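Local coordinates for catechol O-methyltransferase (Niastella koreensis, PDB 7CVW), which transfers a methyl group from S-adenosyl-L-methionine to catechol-like compounds in a metal-dependent reaction that works best with magnesium, yielding meta and para products in equal proportion, at residues G46-L51 with T202-V207; E147-A152 with G194-V199; D165-D170 with R187-M192. All blocks are in the same frame, centred on the assembly; numbering follows the deposited sequence.

Read from the N terminus, the chain opens its widest loop at helix 43-55, which contact 1 closes when strand 199-206 comes back to it after some 150 residues. Contact 2 begins inside that loop, on helix 145-154, and closes where helix 181-195 gives way to strand 199-206. Contact 3 lies deeper still, joining the loop after strand 160-165 to helix 181-195, so the three are concentric and none crosses another. Contacts 2 and 3 share helix 181-195 and touch through F149 with F189 and M192. I203 in turn packs on V167, I168 and N190, joining contact 1 to contact 3 along strand 199-206, at one edge of the Rossmann-like sheet.

Contact 1 of 3, residues G46-L51 with T202-V207; sequences GKFLQL and TILQMV
The ring of F48 and two side chains, L204 and M206, carry the whole of this contact between helix 43-55 and the edge strand 199-206, and it illustrates how one aromatic ring can join a helix to a sheet. K47, near the start of the segment, faces elsewhere: its NZ hydrogen-bonds to L17 O and to A201 O of the second subunit. F48, next in line, is directed toward the strand. Its CG stands anti to the backbone N (chi1 178°), which sends the ring out from the helix, and even at the nearest approach of the backbones F48 CA remains 11.6 Å from M206 CA. The far rim of the ring does the touching. F48 CZ meets L204 CD1 at 3.7 Å, and the same methyl lies 3.8 Å from F48 CE2, the leucine coming from the opposite direction to the ring. M206 approaches at a slant; its chain runs extended beyond CG (chi3 180°), so that CE is delivered 3.8 Å from F48 CE2 and 4.0 Å from F48 CD2. L204 and M206, two residues apart on the strand, thus share one side of it and one ring. F48 and L204 also both touch L217, so the helix packs on strands 199-206 and 213-220 at one edge of the Rossmann-like methyltransferase sheet. L49 then turns to M135 and F137, Q50 NE2 bonds to W74 O, and L51 packs on D200 of the second subunit. All three touching side chains are buried, and the side chains of M206 and the magnesium ligand D165 are about 5 Å apart. Carbon meets carbon throughout, with both methyls oblique to the ring, so the fit probably rests on shape and the exclusion of water rather than on any directional bond between the segments.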
ATOM      1  N   GLY A  46       1.800   3.662 -10.341  1.00  8.29           N
ATOM      2  CA  GLY A  46       0.542   3.591 -11.101  1.00  8.25           C
ATOM      3  C   GLY A  46      -0.179   2.289 -10.837  1.00  8.93           C
ATOM      4  O   GLY A  46      -1.368   2.316 -10.525  1.00  8.65           O
ATOM      5  N   LYS A  47       0.540   1.168 -10.904  1.00  9.16           N
ATOM      6  CA  LYS A  47      -0.071  -0.150 -10.633  1.00  9.42           C
ATOM      7  C   LYS A  47      -0.578  -0.195  -9.186  1.00  9.03           C
ATOM      8  O   LYS A  47      -1.668  -0.707  -8.958  1.00  8.78           O
ATOM      9  CB  LYS A  47       0.958  -1.246 -10.910  1.00 10.50           C
ATOM     10  CG  LYS A  47       0.441  -2.669 -10.766  1.00 11.02           C
ATOM     11  CD  LYS A  47      -0.634  -3.045 -11.775  1.00 12.42           C
ATOM     12  CE  LYS A  47      -0.976  -4.530 -11.753  1.00 13.58           C
ATOM     13  NZ  LYS A  47       0.100  -5.339 -12.371  1.00 14.02           N
ATOM     14  N   PHE A  48       0.170   0.354  -8.238  1.00  8.88           N
ATOM     15  CA  PHE A  48      -0.259   0.380  -6.823  1.00  9.24           C
ATOM     16  C   PHE A  48      -1.569   1.163  -6.678  1.00  8.87           C
ATOM     17  O   PHE A  48      -2.515   0.659  -6.043  1.00  8.59           O
ATOM     18  CB  PHE A  48       0.867   0.945  -5.968  1.00  9.40           C
ATOM     19  CG  PHE A  48       0.546   1.083  -4.500  1.00 10.07           C
ATOM     20  CD1 PHE A  48       0.053   0.011  -3.778  1.00 10.58           C
ATOM     21  CD2 PHE A  48       0.819   2.254  -3.818  1.00 10.54           C
ATOM     22  CE1 PHE A  48      -0.204   0.111  -2.416  1.00 11.29           C
ATOM     23  CE2 PHE A  48       0.594   2.335  -2.453  1.00 10.83           C
ATOM     24  CZ  PHE A  48       0.055   1.280  -1.761  1.00 11.21           C
ATOM     25  N   LEU A  49      -1.665   2.354  -7.288  1.00  9.01           N
ATOM     26  CA  LEU A  49      -2.904   3.170  -7.230  1.00  9.81           C
ATOM     27  C   LEU A  49      -4.062   2.369  -7.838  1.00  9.04           C
ATOM     28  O   LEU A  49      -5.179   2.424  -7.296  1.00  8.58           O
ATOM     29  CB  LEU A  49      -2.674   4.490  -7.975  1.00 10.67           C
ATOM     30  CG  LEU A  49      -1.720   5.479  -7.294  1.00 10.97           C
ATOM     31  CD1 LEU A  49      -1.587   6.738  -8.126  1.00 11.09           C
ATOM     32  CD2 LEU A  49      -2.186   5.858  -5.883  1.00 11.32           C
ATOM     33  N   GLN A  50      -3.812   1.644  -8.926  1.00  8.91           N
ATOM     34  CA  GLN A  50      -4.866   0.839  -9.583  1.00  9.42           C
ATOM     35  C   GLN A  50      -5.331  -0.242  -8.611  1.00  9.55           C
ATOM     36  O   GLN A  50      -6.543  -0.464  -8.489  1.00  9.10           O
ATOM     37  CB  GLN A  50      -4.343   0.254 -10.887  1.00 10.31           C
ATOM     38  CG  GLN A  50      -5.419  -0.480 -11.671  1.00 10.72           C
ATOM     39  CD  GLN A  50      -4.817  -1.006 -12.947  1.00 11.78           C
ATOM     40  OE1 GLN A  50      -4.160  -2.050 -12.940  1.00 14.10           O
ATOM     41  NE2 GLN A  50      -5.009  -0.283 -14.048  1.00 11.96           N
ATOM     42  N   LEU A  51      -4.401  -0.912  -7.948  1.00  9.30           N
ATOM     43  CA  LEU A  51      -4.756  -1.982  -6.987  1.00 10.01           C
ATOM     44  C   LEU A  51      -5.549  -1.403  -5.825  1.00  9.99           C
ATOM     45  O   LEU A  51      -6.472  -2.058  -5.345  1.00 10.84           O
ATOM     46  CB  LEU A  51      -3.474  -2.668  -6.519  1.00 10.70           C
ATOM     47  CG  LEU A  51      -2.778  -3.509  -7.585  1.00 12.53           C
ATOM     48  CD1 LEU A  51      -1.418  -3.968  -7.103  1.00 13.56           C
ATOM     49  CD2 LEU A  51      -3.605  -4.725  -7.970  1.00 13.77           C
ATOM     50  N   THR A 202      -1.410   6.168   7.561  1.00  9.36           N
ATOM     51  CA  THR A 202       0.041   5.919   7.632  1.00 10.17           C
ATOM     52  C   THR A 202       0.691   6.747   6.538  1.00  9.57           C
ATOM     53  O   THR A 202      -0.007   7.324   5.713  1.00  9.32           O
ATOM     54  CB  THR A 202       0.388   4.427   7.505  1.00 10.50           C
ATOM     55  OG1 THR A 202       1.762   4.275   7.899  1.00 11.72           O
ATOM     56  CG2 THR A 202       0.173   3.891   6.104  1.00 10.88           C
ATOM     57  N   ILE A 203       2.005   6.782   6.537  1.00  9.24           N
ATOM     58  CA  ILE A 203       2.792   7.280   5.385  1.00  9.92           C
ATOM     59  C   ILE A 203       3.700   6.133   4.945  1.00 10.06           C
ATOM     60  O   ILE A 203       4.379   5.495   5.814  1.00 10.47           O
ATOM     61  CB  ILE A 203       3.586   8.555   5.727  1.00 10.47           C
ATOM     62  CG1 ILE A 203       2.638   9.717   6.038  1.00 10.77           C
ATOM     63  CG2 ILE A 203       4.555   8.884   4.609  1.00 10.43           C
ATOM     64  CD1 ILE A 203       3.292  10.845   6.822  1.00 11.60           C
ATOM     65  N   LEU A 204       3.676   5.818   3.661  1.00 10.57           N
ATOM     66  CA  LEU A 204       4.551   4.783   3.066  1.00 11.73           C
ATOM     67  C   LEU A 204       5.745   5.478   2.452  1.00 11.72           C
ATOM     68  O   LEU A 204       5.551   6.214   1.474  1.00 12.86           O
ATOM     69  CB  LEU A 204       3.856   4.045   1.923  1.00 13.19           C
ATOM     70  CG  LEU A 204       2.811   3.021   2.292  1.00 16.24           C
ATOM     71  CD1 LEU A 204       2.086   2.540   1.027  1.00 16.67           C
ATOM     72  CD2 LEU A 204       3.464   1.849   3.007  1.00 16.46           C
ATOM     73  N   GLN A 205       6.936   5.179   2.936  1.00 12.13           N
ATOM     74  CA  GLN A 205       8.178   5.615   2.283  1.00 12.25           C
ATOM     75  C   GLN A 205       8.274   4.924   0.924  1.00 12.06           C
ATOM     76  O   GLN A 205       7.961   3.718   0.828  1.00 12.58           O
ATOM     77  CB  GLN A 205       9.386   5.324   3.154  1.00 12.82           C
ATOM     78  CG  GLN A 205       9.353   6.026   4.504  1.00 13.42           C
ATOM     79  CD  GLN A 205      10.673   5.962   5.234  1.00 13.25           C
ATOM     80  OE1 GLN A 205      10.762   5.522   6.395  1.00 17.05           O
ATOM     81  NE2 GLN A 205      11.702   6.441   4.575  1.00 13.09           N
ATOM     82  N   MET A 206       8.704   5.666  -0.085  1.00 11.89           N
ATOM     83  CA  MET A 206       8.814   5.102  -1.446  1.00 12.89           C
ATOM     84  C   MET A 206      10.164   5.413  -2.070  1.00 11.94           C
ATOM     85  O   MET A 206      10.663   6.538  -1.974  1.00 12.71           O
ATOM     86  CB  MET A 206       7.680   5.600  -2.329  1.00 13.98           C
ATOM     87  CG  MET A 206       6.361   5.000  -1.885  1.00 14.83           C
ATOM     88  SD  MET A 206       5.081   5.329  -3.094  1.00 16.29           S
ATOM     89  CE  MET A 206       3.712   4.504  -2.277  1.00 17.18           C
ATOM     90  N   VAL A 207      10.714   4.378  -2.702  1.00 11.02           N
ATOM     91  CA  VAL A 207      11.967   4.470  -3.491  1.00 10.45           C
ATOM     92  C   VAL A 207      11.732   3.790  -4.836  1.00 10.46           C
ATOM     93  O   VAL A 207      10.752   3.032  -4.991  1.00 10.92           O
ATOM     94  CB  VAL A 207      13.163   3.874  -2.730  1.00 10.63           C
ATOM     95  CG1 VAL A 207      13.463   4.698  -1.489  1.00 10.47           C
ATOM     96  CG2 VAL A 207      12.936   2.415  -2.356  1.00 11.34           C
TER

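Contact 2 of 3, residues E147-A152 with G194-V199; sequences EYFQWA and GANTAV
An Asx turn at N196, in the link between helix 181-195 and strand 199-206, sets its amide beside the ring of F149 from helix 145-154, on one flank of the Rossmann-like sheet. The turn is closed by A198 N, which donates to N196 OD1 at 2.8 Å with an N-H...O angle of 144°; the donor is tilted out of the carbonyl plane. ND2 is hydrogen-bonded to a residue just beyond one of the two segments, so both ends of the amide are held and its rotation is probably fixed. N196 ND2 comes to 3.9 Å from F149 CE2, at the edge of the ring and near its plane, with amide and ring planes 82° apart: the NH2 group is not placed over the aromatic face. V199 meets the same rim head-on, its CG1 lying 3.9 Å from F149 CZ and its CG2 4.2 Å from that atom. With CG anti to the backbone N (chi1 -165°), the F149 ring is carried toward the turn. On the same helix, Y148 borders the S-adenosyl-L-homocysteine pocket, while E147 OE1 forms a salt bridge with R188 NH2. Q150 curls back, its NE2 weakly bonded to T146 O, and only skirts N196. The chemistry is therefore divided: one hydrogen bond shapes the turn, whereas apolar contact of V199 with the ring edge, and an amide nitrogen beside that edge, join it to helix 145-154.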
ATOM      1  N   GLU A 147      -5.492  21.844   3.266  1.00  9.25           N
ATOM      2  CA  GLU A 147      -6.874  22.284   2.986  1.00  9.35           C
ATOM      3  C   GLU A 147      -7.555  21.332   2.001  1.00  9.58           C
ATOM      4  O   GLU A 147      -8.738  21.074   2.137  1.00  9.47           O
ATOM      5  CB  GLU A 147      -6.853  23.711   2.467  1.00 10.00           C
ATOM      6  CG  GLU A 147      -6.506  24.690   3.572  1.00 10.82           C
ATOM      7  CD  GLU A 147      -5.104  24.571   4.136  1.00 11.18           C
ATOM      8  OE1 GLU A 147      -4.134  24.639   3.339  1.00 11.12           O
ATOM      9  OE2 GLU A 147      -4.985  24.403   5.395  1.00 11.73           O
ATOM     10  N   TYR A 148      -6.822  20.800   1.034  1.00  8.60           N
ATOM     11  CA  TYR A 148      -7.386  19.808   0.093  1.00  8.56           C
ATOM     12  C   TYR A 148      -7.935  18.606   0.883  1.00  8.50           C
ATOM     13  O   TYR A 148      -9.007  18.056   0.540  1.00  8.45           O
ATOM     14  CB  TYR A 148      -6.335  19.396  -0.935  1.00  8.48           C
ATOM     15  CG  TYR A 148      -5.900  20.450  -1.908  1.00  8.43           C
ATOM     16  CD1 TYR A 148      -6.709  21.534  -2.206  1.00  8.77           C
ATOM     17  CD2 TYR A 148      -4.692  20.316  -2.583  1.00  8.80           C
ATOM     18  CE1 TYR A 148      -6.326  22.465  -3.156  1.00  8.84           C
ATOM     19  CE2 TYR A 148      -4.294  21.243  -3.529  1.00  8.85           C
ATOM     20  CZ  TYR A 148      -5.122  22.315  -3.810  1.00  9.19           C
ATOM     21  OH  TYR A 148      -4.760  23.247  -4.725  1.00  9.53           O
ATOM     22  N   PHE A 149      -7.219  18.185   1.919  1.00  8.61           N
ATOM     23  CA  PHE A 149      -7.634  17.029   2.731  1.00  9.10           C
ATOM     24  C   PHE A 149      -8.957  17.351   3.446  1.00  9.55           C
ATOM     25  O   PHE A 149      -9.829  16.475   3.523  1.00  9.80           O
ATOM     26  CB  PHE A 149      -6.553  16.631   3.722  1.00  9.72           C
ATOM     27  CG  PHE A 149      -6.746  15.271   4.335  1.00  9.75           C
ATOM     28  CD1 PHE A 149      -6.290  14.137   3.684  1.00 10.18           C
ATOM     29  CD2 PHE A 149      -7.406  15.121   5.544  1.00 10.55           C
ATOM     30  CE1 PHE A 149      -6.421  12.874   4.246  1.00 10.76           C
ATOM     31  CE2 PHE A 149      -7.544  13.856   6.103  1.00 10.80           C
ATOM     32  CZ  PHE A 149      -7.062  12.739   5.455  1.00 10.59           C
ATOM     33  N   GLN A 150      -9.135  18.578   3.938  1.00 10.00           N
ATOM     34  CA  GLN A 150     -10.400  18.944   4.617  1.00 11.28           C
ATOM     35  C   GLN A 150     -11.555  18.879   3.624  1.00 11.04           C
ATOM     36  O   GLN A 150     -12.605  18.376   3.968  1.00 10.96           O
ATOM     37  CB  GLN A 150     -10.322  20.332   5.244  1.00 12.95           C
ATOM     38  CG  GLN A 150      -9.133  20.514   6.173  1.00 15.26           C
ATOM     39  CD  GLN A 150      -8.951  19.422   7.195  1.00 18.13           C
ATOM     40  OE1 GLN A 150      -9.904  18.971   7.831  1.00 19.90           O
ATOM     41  NE2 GLN A 150      -7.708  18.977   7.337  1.00 22.15           N
ATOM     42  N   TRP A 151     -11.370  19.365   2.403  1.00  9.79           N
ATOM     43  CA  TRP A 151     -12.394  19.263   1.341  1.00 10.59           C
ATOM     44  C   TRP A 151     -12.629  17.804   0.976  1.00 10.25           C
ATOM     45  O   TRP A 151     -13.779  17.394   0.809  1.00 10.45           O
ATOM     46  CB  TRP A 151     -11.965  20.093   0.133  1.00 10.86           C
ATOM     47  CG  TRP A 151     -12.165  21.566   0.310  1.00 11.52           C
ATOM     48  CD1 TRP A 151     -11.205  22.513   0.461  1.00 11.88           C
ATOM     49  CD2 TRP A 151     -13.424  22.258   0.406  1.00 11.60           C
ATOM     50  NE1 TRP A 151     -11.774  23.750   0.615  1.00 12.20           N
ATOM     51  CE2 TRP A 151     -13.130  23.624   0.589  1.00 12.13           C
ATOM     52  CE3 TRP A 151     -14.763  21.856   0.341  1.00 12.92           C
ATOM     53  CZ2 TRP A 151     -14.116  24.601   0.717  1.00 13.03           C
ATOM     54  CZ3 TRP A 151     -15.742  22.821   0.457  1.00 13.79           C
ATOM     55  CH2 TRP A 151     -15.419  24.167   0.656  1.00 12.93           C
ATOM     56  N   ALA A 152     -11.575  17.003   0.894  1.00  9.98           N
ATOM     57  CA  ALA A 152     -11.693  15.566   0.576  1.00 10.26           C
ATOM     58  C   ALA A 152     -12.613  14.905   1.611  1.00 10.42           C
ATOM     59  O   ALA A 152     -13.491  14.106   1.216  1.00  9.99           O
ATOM     60  CB  ALA A 152     -10.329  14.927   0.514  1.00 10.63           C
ATOM     61  N   GLY A 194      -1.386  13.538  11.517  1.00 13.49           N
ATOM     62  CA  GLY A 194      -1.097  13.007  12.864  1.00 13.94           C
ATOM     63  C   GLY A 194      -2.115  13.475  13.884  1.00 15.01           C
ATOM     64  O   GLY A 194      -2.248  12.780  14.915  1.00 18.24           O
ATOM     65  N   ALA A 195      -2.764  14.626  13.666  1.00 13.56           N
ATOM     66  CA  ALA A 195      -3.728  15.220  14.627  1.00 13.32           C
ATOM     67  C   ALA A 195      -5.162  14.829  14.268  1.00 14.73           C
ATOM     68  O   ALA A 195      -6.062  15.171  15.016  1.00 15.89           O
ATOM     69  CB  ALA A 195      -3.569  16.728  14.644  1.00 13.48           C
ATOM     70  N   ASN A 196      -5.391  14.182  13.125  1.00 14.20           N
ATOM     71  CA  ASN A 196      -6.755  14.035  12.577  1.00 15.19           C
ATOM     72  C   ASN A 196      -7.431  12.812  13.193  1.00 15.73           C
ATOM     73  O   ASN A 196      -6.908  11.700  13.013  1.00 17.10           O
ATOM     74  CB  ASN A 196      -6.699  13.973  11.051  1.00 15.83           C
ATOM     75  CG  ASN A 196      -8.057  14.153  10.437  1.00 17.12           C
ATOM     76  OD1 ASN A 196      -8.897  13.259  10.539  1.00 19.35           O
ATOM     77  ND2 ASN A 196      -8.238  15.247   9.720  1.00 18.44           N
ATOM     78  N   THR A 197      -8.601  13.001  13.804  1.00 15.76           N
ATOM     79  CA  THR A 197      -9.380  11.928  14.463  1.00 17.50           C
ATOM     80  C   THR A 197     -10.439  11.368  13.511  1.00 16.26           C
ATOM     81  O   THR A 197     -11.121  10.435  13.947  1.00 18.63           O
ATOM     82  CB  THR A 197     -10.042  12.449  15.741  1.00 19.49           C
ATOM     83  OG1 THR A 197     -10.885  13.525  15.351  1.00 21.54           O
ATOM     84  CG2 THR A 197      -9.030  12.944  16.746  1.00 22.35           C
ATOM     85  N   ALA A 198     -10.586  11.889  12.282  1.00 14.83           N
ATOM     86  CA  ALA A 198     -11.628  11.438  11.327  1.00 14.07           C
ATOM     87  C   ALA A 198     -11.101  10.267  10.491  1.00 13.01           C
ATOM     88  O   ALA A 198     -11.885   9.698   9.743  1.00 12.44           O
ATOM     89  CB  ALA A 198     -12.048  12.577  10.431  1.00 14.63           C
ATOM     90  N   VAL A 199      -9.796   9.988  10.529  1.00 11.53           N
ATOM     91  CA  VAL A 199      -9.189   8.959   9.639  1.00 11.25           C
ATOM     92  C   VAL A 199      -8.226   8.077  10.436  1.00 11.44           C
ATOM     93  O   VAL A 199      -7.711   8.524  11.497  1.00 11.47           O
ATOM     94  CB  VAL A 199      -8.428   9.563   8.443  1.00 11.30           C
ATOM     95  CG1 VAL A 199      -9.314  10.437   7.578  1.00 11.91           C
ATOM     96  CG2 VAL A 199      -7.166  10.306   8.869  1.00 11.57           C
TER

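Contact 3 of 3, residues D165-D170 with R187-M192; sequences DNVIRD and RRFNAM. With MG (magnesium ion), chain C.
The backbones come nearest at V167 and N190, whose CA atoms are 7.2 Å apart, where an irregular loop, kinked through a left-handed conformation at N166, passes one side of helix 181-195. N190 ND2 donates to V167 O at 2.9 Å, a nearly straight bond with an angle of 162° at the hydrogen. The donor lies in the carbonyl plane, and the oxygen lies almost in the amide plane. N190 CG stands beside its backbone N (chi1 -70°), and the amide crosses V167 at a slant, with N190 OD1 3.5 Å from V167 CB. The valine's CG1 branch goes to the preceding helix residue, meeting F189 CD2 at 3.9 Å obliquely to the ring. In this cation-dependent methyltransferase the segment follows on from strand 160-165 and carries two metal ligands: D165 OD2 and N166 OD1 each bind magnesium at 2.4 Å, and D139 and two waters complete the five ligands seen. N190 thus holds the carbonyl of the residue that follows the two ligands, which probably helps keep the loop in place. D213 holds the same loop from elsewhere, accepting from N166 ND2 and from the backbone N of I168 and R169. N190 ND2 also hydrogen-bonds to Y12 OH of the second subunit, while L16 of that subunit packs on N190.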
ATOM      1  N   ASP A 165       0.245  12.181  -2.533  1.00  8.34           N
ATOM      2  CA  ASP A 165       1.609  11.886  -3.026  1.00  8.21           C
ATOM      3  C   ASP A 165       2.602  12.949  -2.542  1.00  8.04           C
ATOM      4  O   ASP A 165       2.200  14.099  -2.290  1.00  8.60           O
ATOM      5  CB  ASP A 165       1.625  11.781  -4.554  1.00  8.65           C
ATOM      6  CG  ASP A 165       2.854  11.133  -5.150  1.00  9.18           C
ATOM      7  OD1 ASP A 165       3.480  10.328  -4.439  1.00 10.43           O
ATOM      8  OD2 ASP A 165       3.167  11.422  -6.344  1.00  9.63           O
ATOM      9  N   ASN A 166       3.887  12.575  -2.478  1.00  8.06           N
ATOM     10  CA  ASN A 166       5.009  13.547  -2.321  1.00  8.80           C
ATOM     11  C   ASN A 166       5.005  14.169  -0.920  1.00  8.71           C
ATOM     12  O   ASN A 166       5.156  15.398  -0.784  1.00  9.17           O
ATOM     13  CB  ASN A 166       4.971  14.646  -3.388  1.00  9.40           C
ATOM     14  CG  ASN A 166       4.847  14.097  -4.799  1.00 10.23           C
ATOM     15  OD1 ASN A 166       3.860  14.379  -5.474  1.00 10.08           O
ATOM     16  ND2 ASN A 166       5.816  13.308  -5.239  1.00 11.00           N
ATOM     17  N   VAL A 167       4.903  13.343   0.120  1.00  8.50           N
ATOM     18  CA  VAL A 167       4.830  13.849   1.520  1.00  8.49           C
ATOM     19  C   VAL A 167       6.140  13.609   2.289  1.00  9.18           C
ATOM     20  O   VAL A 167       6.136  13.961   3.468  1.00  8.80           O
ATOM     21  CB  VAL A 167       3.613  13.276   2.263  1.00  9.51           C
ATOM     22  CG1 VAL A 167       2.310  13.706   1.597  1.00 10.10           C
ATOM     23  CG2 VAL A 167       3.710  11.776   2.439  1.00  9.98           C
ATOM     24  N   ILE A 168       7.221  13.139   1.658  1.00  8.95           N
ATOM     25  CA  ILE A 168       8.533  12.872   2.329  1.00  9.46           C
ATOM     26  C   ILE A 168       9.664  13.702   1.704  1.00 10.00           C
ATOM     27  O   ILE A 168      10.536  14.165   2.451  1.00 10.09           O
ATOM     28  CB  ILE A 168       8.841  11.359   2.348  1.00  9.86           C
ATOM     29  CG1 ILE A 168       7.867  10.608   3.262  1.00  9.57           C
ATOM     30  CG2 ILE A 168      10.279  11.085   2.752  1.00 10.18           C
ATOM     31  CD1 ILE A 168       7.798  11.110   4.692  1.00  9.34           C
ATOM     32  N   ARG A 169       9.676  13.900   0.385  1.00 11.25           N
ATOM     33  CA  ARG A 169      10.586  14.847  -0.319  1.00 12.19           C
ATOM     34  C   ARG A 169      12.044  14.593   0.082  1.00 12.05           C
ATOM     35  O   ARG A 169      12.715  15.511   0.564  1.00 11.66           O
ATOM     36  CB  ARG A 169      10.214  16.306  -0.034  1.00 14.46           C
ATOM     37  CG  ARG A 169       8.743  16.660  -0.165  1.00 17.71           C
ATOM     38  CD  ARG A 169       8.078  16.196  -1.432  1.00 21.79           C
ATOM     39  NE  ARG A 169       8.743  16.558  -2.669  1.00 25.06           N
ATOM     40  CZ  ARG A 169       8.209  17.268  -3.662  1.00 26.31           C
ATOM     41  NH1 ARG A 169       8.924  17.475  -4.752  1.00 27.32           N
ATOM     42  NH2 ARG A 169       6.968  17.716  -3.602  1.00 26.08           N
ATOM     43  N   ASP A 170      12.520  13.369  -0.115  1.00 12.40           N
ATOM     44  CA  ASP A 170      13.948  12.995   0.032  1.00 13.01           C
ATOM     45  C   ASP A 170      14.340  13.142   1.506  1.00 13.14           C
ATOM     46  O   ASP A 170      15.524  13.276   1.765  1.00 13.48           O
ATOM     47  CB  ASP A 170      14.839  13.846  -0.878  1.00 14.81           C
ATOM     48  CG  ASP A 170      16.170  13.213  -1.258  1.00 16.99           C
ATOM     49  OD1 ASP A 170      16.248  11.988  -1.240  1.00 19.30           O
ATOM     50  OD2 ASP A 170      17.131  13.977  -1.554  1.00 21.34           O
ATOM     51  N   ARG A 187       5.132  18.960   5.374  1.00  9.40           N
ATOM     52  CA  ARG A 187       5.266  18.934   6.853  1.00  9.81           C
ATOM     53  C   ARG A 187       3.935  19.314   7.478  1.00  9.23           C
ATOM     54  O   ARG A 187       3.553  18.707   8.465  1.00 10.07           O
ATOM     55  CB  ARG A 187       6.356  19.866   7.381  1.00 10.86           C
ATOM     56  CG  ARG A 187       7.769  19.338   7.169  1.00 12.35           C
ATOM     57  CD  ARG A 187       8.840  20.340   7.614  1.00 14.40           C
ATOM     58  NE  ARG A 187       8.528  20.872   8.936  1.00 16.55           N
ATOM     59  CZ  ARG A 187       8.703  20.237  10.091  1.00 18.02           C
ATOM     60  NH1 ARG A 187       9.254  19.033  10.146  1.00 18.31           N
ATOM     61  NH2 ARG A 187       8.333  20.822  11.216  1.00 21.66           N
ATOM     62  N   ARG A 188       3.267  20.338   6.958  1.00  8.61           N
ATOM     63  CA  ARG A 188       2.027  20.853   7.570  1.00  9.06           C
ATOM     64  C   ARG A 188       0.926  19.806   7.388  1.00  8.93           C
ATOM     65  O   ARG A 188       0.171  19.552   8.323  1.00  9.57           O
ATOM     66  CB  ARG A 188       1.657  22.212   6.971  1.00  9.53           C
ATOM     67  CG  ARG A 188       0.530  22.902   7.713  1.00 10.65           C
ATOM     68  CD  ARG A 188       0.433  24.374   7.371  1.00 11.09           C
ATOM     69  NE  ARG A 188       0.008  24.553   5.997  1.00 11.36           N
ATOM     70  CZ  ARG A 188      -1.264  24.594   5.598  1.00 11.22           C
ATOM     71  NH1 ARG A 188      -2.264  24.573   6.475  1.00 11.18           N
ATOM     72  NH2 ARG A 188      -1.527  24.705   4.304  1.00 10.97           N
ATOM     73  N   PHE A 189       0.835  19.207   6.194  1.00  9.22           N
ATOM     74  CA  PHE A 189      -0.138  18.132   5.899  1.00  8.61           C
ATOM     75  C   PHE A 189       0.114  16.955   6.848  1.00  8.34           C
ATOM     76  O   PHE A 189      -0.828  16.344   7.332  1.00  9.03           O
ATOM     77  CB  PHE A 189      -0.021  17.727   4.425  1.00  8.69           C
ATOM     78  CG  PHE A 189      -0.794  16.484   4.096  1.00  8.70           C
ATOM     79  CD1 PHE A 189      -2.142  16.559   3.810  1.00  8.75           C
ATOM     80  CD2 PHE A 189      -0.177  15.235   4.130  1.00  8.99           C
ATOM     81  CE1 PHE A 189      -2.861  15.411   3.527  1.00  9.47           C
ATOM     82  CE2 PHE A 189      -0.910  14.090   3.864  1.00  9.32           C
ATOM     83  CZ  PHE A 189      -2.238  14.185   3.553  1.00  9.48           C
ATOM     84  N   ASN A 190       1.367  16.560   7.019  1.00  8.58           N
ATOM     85  CA  ASN A 190       1.714  15.369   7.848  1.00  8.52           C
ATOM     86  C   ASN A 190       1.315  15.651   9.301  1.00  8.62           C
ATOM     87  O   ASN A 190       0.783  14.744   9.995  1.00  8.82           O
ATOM     88  CB  ASN A 190       3.195  15.016   7.710  1.00  8.70           C
ATOM     89  CG  ASN A 190       3.556  14.458   6.348  1.00  8.85           C
ATOM     90  OD1 ASN A 190       2.673  14.083   5.574  1.00  8.56           O
ATOM     91  ND2 ASN A 190       4.844  14.461   6.044  1.00  9.33           N
ATOM     92  N   ALA A 191       1.595  16.856   9.789  1.00  9.06           N
ATOM     93  CA  ALA A 191       1.179  17.268  11.158  1.00  9.08           C
ATOM     94  C   ALA A 191      -0.343  17.185  11.293  1.00  9.62           C
ATOM     95  O   ALA A 191      -0.840  16.707  12.322  1.00 10.45           O
ATOM     96  CB  ALA A 191       1.667  18.657  11.479  1.00  9.33           C
ATOM     97  N   MET A 192      -1.072  17.697  10.306  1.00  9.53           N
ATOM     98  CA  MET A 192      -2.548  17.645  10.280  1.00 10.13           C
ATOM     99  C   MET A 192      -2.961  16.189  10.345  1.00 10.51           C
ATOM    100  O   MET A 192      -3.863  15.850  11.131  1.00  9.73           O
ATOM    101  CB  MET A 192      -3.090  18.319   9.021  1.00 10.76           C
ATOM    102  CG  MET A 192      -4.597  18.256   8.901  1.00 10.97           C
ATOM    103  SD  MET A 192      -5.197  16.693   8.216  1.00 11.67           S
ATOM    104  CE  MET A 192      -4.339  16.584   6.631  1.00 11.82           C
TER
HETATM  105 MG    MG C 301       3.067  13.459  -7.569  1.00  2.50          MG
HETATM  106  O   HOH W   1       3.166  12.274  -9.636  1.00 10.03           O
HETATM  107  O   HOH W   2       3.113  15.831  -8.357  1.00 11.48           O